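Local coordinates for protein putative TetR transcriptional regulator (Rhodococcus sp., PDB 2I10) that probably binds DNA as a TetR-family transcriptional regulator and has a pocket that holds p-nitrophenol, at residues T82-V95 against L184-R197. Sequence-based numbering, arbitrary orientation. Where two conformers were deposited one is given.
Sequences TAHEAVLDFLTGRV and LTAAAILAAQVVPR
In the all-helical C-terminal domain of this TetR-family regulator, helix 83-95 packs nearly antiparallel against helix 184-192, the axes coming within 8.8 Å of each other at an angle of 159°. Alanines permit the close approach: the CB of Ala192 sits on the backbone of Leu88, 3.7 Å from Leu88 CA, and that of Ala188 meets Leu91 CB and Val95 CG2. Leu91 points its CD1 branch at Ala191 CB, while CD1 of Leu88 and CG2 of Thr92 rest on CG1 of Ile189 at the more exposed margin. Val95 finishes this end, its CG1 set over Leu184 CB and Thr185 OG1; the Thr185 hydroxyl itself bonds to Arg181 O and, through a water, to Thr92 O.

A type I turn from Ala192 to Val195 then brings the chain against the start of helix 83-95. Here His84, with CG trans to its backbone N (chi1 171°), lays its ring edge along the turn. His84 ND1 gives weak, bent hydrogen bonds to Val195 O (3.0 Å) and Ala192 O (3.2 Å), both near the ring plane. Val195 wedges CG1 against His84 N at 3.5 Å and CG2 against Val87 CG1 at 3.8 Å. A water accepts from His84 N and lies within hydrogen-bonding distance of Pro196 O. Thr82 caps the helix through OG1, which takes the Glu85 N-H at 3.1 Å. A valine in place of Thr82 would probably leave Glu85 N without its capping acceptor and weaken the start of the helix.

The interface is thus mostly apolar along the helices, with one water joining Thr185 and Thr92 at the far end, and polar at the turn, where a shared imidazole N-H and probably a water bridge tie the C-terminal tail to the first turn of helix 83-95.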
ATOM      1  N   THR B  82     -21.167 -16.515  -1.960  1.00 36.41           N
ATOM      2  CA  THR B  82     -21.200 -15.543  -3.074  1.00 35.39           C
ATOM      3  C   THR B  82     -19.832 -14.897  -3.183  1.00 35.07           C
ATOM      4  O   THR B  82     -19.057 -14.916  -2.224  1.00 34.85           O
ATOM      5  CB  THR B  82     -22.307 -14.412  -2.922  1.00 35.86           C
ATOM      6  OG1 THR B  82     -22.079 -13.629  -1.743  1.00 34.73           O
ATOM      7  CG2 THR B  82     -23.752 -14.989  -2.889  1.00 34.50           C
ATOM      8  N   ALA B  83     -19.522 -14.387  -4.372  1.00 34.94           N
ATOM      9  CA  ALA B  83     -18.286 -13.627  -4.627  1.00 34.46           C
ATOM     10  C   ALA B  83     -18.215 -12.388  -3.723  1.00 34.42           C
ATOM     11  O   ALA B  83     -17.154 -12.097  -3.146  1.00 34.17           O
ATOM     12  CB  ALA B  83     -18.225 -13.217  -6.095  1.00 34.31           C
ATOM     13  N   HIS B  84     -19.347 -11.669  -3.603  1.00 34.25           N
ATOM     14  CA  HIS B  84     -19.447 -10.520  -2.698  1.00 33.92           C
ATOM     15  C   HIS B  84     -19.057 -10.906  -1.250  1.00 34.49           C
ATOM     16  O   HIS B  84     -18.162 -10.299  -0.682  1.00 33.50           O
ATOM     17  CB  HIS B  84     -20.828  -9.837  -2.707  1.00 33.54           C
ATOM     18  CG  HIS B  84     -20.965  -8.802  -1.617  1.00 33.59           C
ATOM     19  ND1 HIS B  84     -20.330  -7.576  -1.672  1.00 32.53           N
ATOM     20  CD2 HIS B  84     -21.547  -8.868  -0.396  1.00 32.79           C
ATOM     21  CE1 HIS B  84     -20.543  -6.921  -0.543  1.00 35.40           C
ATOM     22  NE2 HIS B  84     -21.288  -7.678   0.245  1.00 36.12           N
ATOM     23  N   GLU B  85     -19.727 -11.901  -0.665  1.00 35.04           N
ATOM     24  CA  GLU B  85     -19.406 -12.348   0.703  1.00 36.56           C
ATOM     25  C   GLU B  85     -17.978 -12.851   0.849  1.00 35.41           C
ATOM     26  O   GLU B  85     -17.347 -12.631   1.905  1.00 35.55           O
ATOM     27  CB  GLU B  85     -20.367 -13.441   1.181  1.00 36.90           C
ATOM     28  CG  GLU B  85     -20.412 -13.563   2.687  1.00 39.85           C
ATOM     29  CD  GLU B  85     -21.337 -14.677   3.209  1.00 41.50           C
ATOM     30  OE1 GLU B  85     -22.359 -15.030   2.544  1.00 45.69           O
ATOM     31  OE2 GLU B  85     -21.046 -15.164   4.335  1.00 46.49           O
ATOM     32  N   ALA B  86     -17.477 -13.518  -0.196  1.00 34.02           N
ATOM     33  CA  ALA B  86     -16.076 -13.993  -0.262  1.00 33.83           C
ATOM     34  C   ALA B  86     -15.077 -12.840  -0.087  1.00 32.54           C
ATOM     35  O   ALA B  86     -14.211 -12.858   0.800  1.00 32.32           O
ATOM     36  CB  ALA B  86     -15.799 -14.747  -1.594  1.00 33.00           C
ATOM     37  N   VAL B  87     -15.215 -11.848  -0.951  1.00 31.70           N
ATOM     38  CA  VAL B  87     -14.402 -10.629  -0.918  1.00 29.16           C
ATOM     39  C   VAL B  87     -14.562  -9.817   0.395  1.00 30.10           C
ATOM     40  O   VAL B  87     -13.550  -9.373   0.973  1.00 27.55           O
ATOM     41  CB  VAL B  87     -14.620  -9.834  -2.190  1.00 29.90           C
ATOM     42  CG1 VAL B  87     -14.041  -8.390  -2.089  1.00 27.27           C
ATOM     43  CG2 VAL B  87     -14.004 -10.640  -3.394  1.00 28.30           C
ATOM     44  N   LEU B  88     -15.811  -9.665   0.852  1.00 30.16           N
ATOM     45  CA  LEU B  88     -16.118  -9.014   2.115  1.00 31.60           C
ATOM     46  C   LEU B  88     -15.377  -9.649   3.311  1.00 32.90           C
ATOM     47  O   LEU B  88     -14.720  -8.935   4.100  1.00 33.17           O
ATOM     48  CB  LEU B  88     -17.637  -8.966   2.360  1.00 31.57           C
ATOM     49  CG  LEU B  88     -18.013  -8.504   3.775  1.00 32.30           C
ATOM     50  CD1 LEU B  88     -17.884  -6.991   3.952  1.00 31.54           C
ATOM     51  CD2 LEU B  88     -19.428  -8.909   4.117  1.00 34.29           C
ATOM     52  N   ASP B  89     -15.525 -10.969   3.447  1.00 32.93           N
ATOM     53  CA  ASP B  89     -14.840 -11.798   4.425  1.00 33.64           C
ATOM     54  C   ASP B  89     -13.338 -11.572   4.332  1.00 31.82           C
ATOM     55  O   ASP B  89     -12.679 -11.291   5.312  1.00 32.00           O
ATOM     56  CB  ASP B  89     -15.069 -13.246   4.015  1.00 35.14           C
ATOM     57  CG  ASP B  89     -15.567 -14.121   5.110  1.00 41.04           C
ATOM     58  OD1 ASP B  89     -16.734 -13.875   5.555  1.00 46.28           O
ATOM     59  OD2 ASP B  89     -14.824 -15.102   5.465  1.00 44.32           O
ATOM     60  N   PHE B  90     -12.791 -11.728   3.135  1.00 30.61           N
ATOM     61  CA  PHE B  90     -11.376 -11.514   2.934  1.00 30.24           C
ATOM     62  C   PHE B  90     -10.878 -10.116   3.371  1.00 30.17           C
ATOM     63  O   PHE B  90      -9.858  -9.977   4.088  1.00 29.86           O
ATOM     64  CB  PHE B  90     -10.989 -11.733   1.493  1.00 30.72           C
ATOM     65  CG  PHE B  90      -9.528 -11.713   1.300  1.00 31.26           C
ATOM     66  CD1 PHE B  90      -8.720 -12.587   2.047  1.00 34.09           C
ATOM     67  CD2 PHE B  90      -8.933 -10.813   0.433  1.00 33.46           C
ATOM     68  CE1 PHE B  90      -7.336 -12.554   1.922  1.00 32.02           C
ATOM     69  CE2 PHE B  90      -7.560 -10.791   0.291  1.00 34.36           C
ATOM     70  CZ  PHE B  90      -6.759 -11.651   1.030  1.00 33.71           C
ATOM     71  N   LEU B  91     -11.587  -9.091   2.935  1.00 30.12           N
ATOM     72  CA  LEU B  91     -11.131  -7.706   3.195  1.00 30.57           C
ATOM     73  C   LEU B  91     -11.209  -7.334   4.654  1.00 31.73           C
ATOM     74  O   LEU B  91     -10.242  -6.758   5.199  1.00 33.56           O
ATOM     75  CB  LEU B  91     -11.859  -6.670   2.310  1.00 29.07           C
ATOM     76  CG  LEU B  91     -11.624  -6.703   0.816  1.00 27.20           C
ATOM     77  CD1 LEU B  91     -12.454  -5.546   0.135  1.00 25.12           C
ATOM     78  CD2 LEU B  91     -10.128  -6.664   0.415  1.00 23.99           C
ATOM     79  N   THR B  92     -12.332  -7.657   5.314  1.00 32.17           N
ATOM     80  CA  THR B  92     -12.464  -7.419   6.755  1.00 31.63           C
ATOM     81  C   THR B  92     -11.499  -8.278   7.635  1.00 32.54           C
ATOM     82  O   THR B  92     -11.028  -7.828   8.683  1.00 32.77           O
ATOM     83  CB  THR B  92     -13.912  -7.648   7.271  1.00 32.33           C
ATOM     84  OG1 THR B  92     -14.285  -9.017   7.066  1.00 31.20           O
ATOM     85  CG2 THR B  92     -14.916  -6.731   6.604  1.00 31.16           C
ATOM     86  N   GLY B  93     -11.234  -9.509   7.216  1.00 32.59           N
ATOM     87  CA  GLY B  93     -10.242 -10.373   7.855  1.00 33.38           C
ATOM     88  C   GLY B  93      -8.829  -9.783   7.786  1.00 33.04           C
ATOM     89  O   GLY B  93      -8.079  -9.845   8.758  1.00 32.43           O
ATOM     90  N   ARG B  94      -8.488  -9.195   6.637  1.00 33.76           N
ATOM     91  CA  ARG B  94      -7.192  -8.566   6.435  1.00 33.06           C
ATOM     92  C   ARG B  94      -7.077  -7.381   7.350  1.00 33.06           C
ATOM     93  O   ARG B  94      -6.033  -7.166   7.957  1.00 33.13           O
ATOM     94  CB  ARG B  94      -6.957  -8.128   4.985  1.00 34.07           C
ATOM     95  CG  ARG B  94      -6.599  -9.224   3.962  1.00 32.88           C
ATOM     96  CD  ARG B  94      -6.314 -10.551   4.629  1.00 38.50           C
ATOM     97  NE  ARG B  94      -4.907 -10.785   4.831  1.00 42.68           N
ATOM     98  CZ  ARG B  94      -4.408 -11.699   5.653  1.00 44.83           C
ATOM     99  NH1 ARG B  94      -5.205 -12.475   6.389  1.00 45.67           N
ATOM    100  NH2 ARG B  94      -3.099 -11.825   5.740  1.00 45.55           N
ATOM    101  N   VAL B  95      -8.146  -6.610   7.467  1.00 32.86           N
ATOM    102  CA  VAL B  95      -8.139  -5.445   8.347  1.00 32.97           C
ATOM    103  C   VAL B  95      -7.895  -5.874   9.816  1.00 34.17           C
ATOM    104  O   VAL B  95      -7.219  -5.181  10.555  1.00 33.50           O
ATOM    105  CB  VAL B  95      -9.438  -4.584   8.213  1.00 32.92           C
ATOM    106  CG1 VAL B  95      -9.529  -3.554   9.344  1.00 32.19           C
ATOM    107  CG2 VAL B  95      -9.468  -3.835   6.868  1.00 33.07           C
ATOM    108  N   LEU B 184     -11.338   1.613   9.571  1.00 37.74           N
ATOM    109  CA  LEU B 184     -10.780   0.807   8.480  1.00 38.17           C
ATOM    110  C   LEU B 184     -11.703  -0.358   8.107  1.00 36.81           C
ATOM    111  O   LEU B 184     -11.843  -0.711   6.927  1.00 37.76           O
ATOM    112  CB  LEU B 184      -9.353   0.313   8.807  1.00 38.01           C
ATOM    113  CG  LEU B 184      -8.449   0.149   7.588  1.00 41.07           C
ATOM    114  CD1 LEU B 184      -8.426   1.412   6.720  1.00 40.69           C
ATOM    115  CD2 LEU B 184      -7.035  -0.269   7.970  1.00 39.07           C
ATOM    116  N   THR B 185     -12.339  -0.942   9.118  1.00 36.03           N
ATOM    117  CA  THR B 185     -13.317  -1.996   8.913  1.00 35.68           C
ATOM    118  C   THR B 185     -14.513  -1.459   8.119  1.00 35.04           C
ATOM    119  O   THR B 185     -14.976  -2.134   7.189  1.00 33.79           O
ATOM    120  CB  THR B 185     -13.766  -2.587  10.279  1.00 36.24           C
ATOM    121  OG1 THR B 185     -12.660  -3.299  10.854  1.00 36.77           O
ATOM    122  CG2 THR B 185     -14.965  -3.523  10.112  1.00 36.07           C
ATOM    123  N   ALA B 186     -14.998  -0.253   8.475  1.00 33.44           N
ATOM    124  CA  ALA B 186     -16.056   0.397   7.699  1.00 33.65           C
ATOM    125  C   ALA B 186     -15.593   0.623   6.250  1.00 33.51           C
ATOM    126  O   ALA B 186     -16.326   0.328   5.319  1.00 33.78           O
ATOM    127  CB  ALA B 186     -16.539   1.708   8.365  1.00 34.34           C
ATOM    128  N   ALA B 187     -14.359   1.062   6.054  1.00 33.24           N
ATOM    129  CA  ALA B 187     -13.807   1.213   4.718  1.00 33.69           C
ATOM    130  C   ALA B 187     -13.761  -0.099   3.908  1.00 34.96           C
ATOM    131  O   ALA B 187     -14.033  -0.078   2.692  1.00 35.94           O
ATOM    132  CB  ALA B 187     -12.418   1.844   4.774  1.00 33.45           C
ATOM    133  N   ALA B 188     -13.391  -1.208   4.562  1.00 34.54           N
ATOM    134  CA  ALA B 188     -13.323  -2.516   3.881  1.00 35.08           C
ATOM    135  C   ALA B 188     -14.718  -2.996   3.459  1.00 35.18           C
ATOM    136  O   ALA B 188     -14.871  -3.545   2.386  1.00 35.75           O
ATOM    137  CB  ALA B 188     -12.651  -3.529   4.775  1.00 34.91           C
ATOM    138  N   ILE B 189     -15.725  -2.756   4.311  1.00 34.87           N
ATOM    139  CA  ILE B 189     -17.124  -3.022   4.010  1.00 34.97           C
ATOM    140  C   ILE B 189     -17.600  -2.210   2.799  1.00 35.68           C
ATOM    141  O   ILE B 189     -18.250  -2.759   1.913  1.00 35.71           O
ATOM    142  CB  ILE B 189     -18.041  -2.787   5.235  1.00 34.86           C
ATOM    143  CG1 ILE B 189     -17.787  -3.886   6.279  1.00 35.08           C
ATOM    144  CG2 ILE B 189     -19.517  -2.788   4.839  1.00 34.72           C
ATOM    145  CD1 ILE B 189     -18.424  -3.625   7.686  1.00 34.80           C
ATOM    146  N   LEU B 190     -17.272  -0.918   2.745  1.00 35.30           N
ATOM    147  CA  LEU B 190     -17.550  -0.123   1.531  1.00 34.54           C
ATOM    148  C   LEU B 190     -16.801  -0.657   0.307  1.00 34.94           C
ATOM    149  O   LEU B 190     -17.344  -0.702  -0.807  1.00 34.60           O
ATOM    150  CB  LEU B 190     -17.170   1.336   1.763  1.00 34.22           C
ATOM    151  CG  LEU B 190     -17.957   2.140   2.790  1.00 31.41           C
ATOM    152  CD1 LEU B 190     -17.241   3.454   3.051  1.00 30.20           C
ATOM    153  CD2 LEU B 190     -19.357   2.387   2.275  1.00 31.32           C
ATOM    154  N   ALA B 191     -15.551  -1.076   0.504  1.00 34.38           N
ATOM    155  CA  ALA B 191     -14.773  -1.555  -0.643  1.00 36.46           C
ATOM    156  C   ALA B 191     -15.397  -2.808  -1.240  1.00 36.91           C
ATOM    157  O   ALA B 191     -15.452  -2.950  -2.464  1.00 36.54           O
ATOM    158  CB  ALA B 191     -13.289  -1.794  -0.285  1.00 36.09           C
ATOM    159  N   ALA B 192     -15.914  -3.683  -0.370  1.00 37.38           N
ATOM    160  CA  ALA B 192     -16.518  -4.939  -0.812  1.00 38.46           C
ATOM    161  C   ALA B 192     -17.765  -4.717  -1.688  1.00 38.58           C
ATOM    162  O   ALA B 192     -18.085  -5.546  -2.559  1.00 39.09           O
ATOM    163  CB  ALA B 192     -16.849  -5.823   0.371  1.00 38.14           C
ATOM    164  N   GLN B 193     -18.429  -3.585  -1.485  1.00 39.30           N
ATOM    165  CA  GLN B 193     -19.641  -3.216  -2.224  1.00 39.49           C
ATOM    166  C   GLN B 193     -19.448  -3.245  -3.724  1.00 38.53           C
ATOM    167  O   GLN B 193     -20.401  -3.437  -4.461  1.00 39.47           O
ATOM    168  CB  GLN B 193     -20.119  -1.805  -1.828  1.00 38.59           C
ATOM    169  CG  GLN B 193     -21.105  -1.742  -0.680  1.00 40.01           C
ATOM    170  CD  GLN B 193     -21.370  -0.289  -0.208  1.00 42.42           C
ATOM    171  OE1 GLN B 193     -20.991   0.695  -0.883  1.00 43.75           O
ATOM    172  NE2 GLN B 193     -22.042  -0.155   0.944  1.00 44.92           N
ATOM    173  N   VAL B 194     -18.220  -3.014  -4.170  1.00 38.70           N
ATOM    174  CA  VAL B 194     -17.878  -3.065  -5.586  1.00 38.99           C
ATOM    175  C   VAL B 194     -18.042  -4.452  -6.206  1.00 39.76           C
ATOM    176  O   VAL B 194     -18.267  -4.565  -7.401  1.00 40.44           O
ATOM    177  CB  VAL B 194     -16.462  -2.513  -5.832  1.00 39.22           C
ATOM    178  CG1 VAL B 194     -16.079  -2.636  -7.314  1.00 37.71           C
ATOM    179  CG2 VAL B 194     -16.410  -1.021  -5.367  1.00 38.28           C
ATOM    180  N   VAL B 195     -17.918  -5.502  -5.402  1.00 39.11           N
ATOM    181  CA  VAL B 195     -18.258  -6.851  -5.882  1.00 38.25           C
ATOM    182  C   VAL B 195     -19.775  -7.041  -5.771  1.00 39.16           C
ATOM    183  O   VAL B 195     -20.313  -7.165  -4.680  1.00 38.82           O
ATOM    184  CB  VAL B 195     -17.480  -7.901  -5.140  1.00 37.11           C
ATOM    185  CG1 VAL B 195     -17.789  -9.322  -5.702  1.00 37.02           C
ATOM    186  CG2 VAL B 195     -15.971  -7.603  -5.286  1.00 36.15           C
ATOM    187  N   PRO B 196     -20.485  -7.009  -6.914  1.00 40.59           N
ATOM    188  CA  PRO B 196     -21.951  -7.036  -6.835  1.00 41.45           C
ATOM    189  C   PRO B 196     -22.532  -8.367  -6.389  1.00 41.43           C
ATOM    190  O   PRO B 196     -21.901  -9.401  -6.576  1.00 41.59           O
ATOM    191  CB  PRO B 196     -22.390  -6.765  -8.278  1.00 42.27           C
ATOM    192  CG  PRO B 196     -21.128  -6.343  -9.010  1.00 43.72           C
ATOM    193  CD  PRO B 196     -20.005  -6.951  -8.307  1.00 40.44           C
ATOM    194  N   ARG B 197     -23.711  -8.321  -5.770  1.00 41.83           N
ATOM    195  CA  ARG B 197     -24.484  -9.530  -5.512  0.50 42.25           C
ATOM    196  C   ARG B 197     -25.823  -9.428  -6.218  1.00 42.01           C
ATOM    197  O   ARG B 197     -26.746  -8.759  -5.732  1.00 42.20           O
ATOM    198  CB  ARG B 197     -24.689  -9.783  -4.015  0.50 42.61           C
ATOM    199  CG  ARG B 197     -25.127 -11.225  -3.725  0.50 43.50           C
ATOM    200  CD  ARG B 197     -25.802 -11.395  -2.376  0.50 45.32           C
ATOM    201  NE  ARG B 197     -26.354 -12.742  -2.236  0.50 46.20           N
ATOM    202  CZ  ARG B 197     -27.643 -13.062  -2.351  0.50 47.01           C
ATOM    203  NH1 ARG B 197     -28.567 -12.130  -2.588  0.50 47.10           N
ATOM    204  NH2 ARG B 197     -28.017 -14.328  -2.212  0.50 47.37           N
TER
HETATM  205  O   HOH W   1     -21.544 -11.876  -5.403  1.00 36.19           O
HETATM  206  O   HOH W   2     -12.127  -6.067  10.174  1.00 47.65           O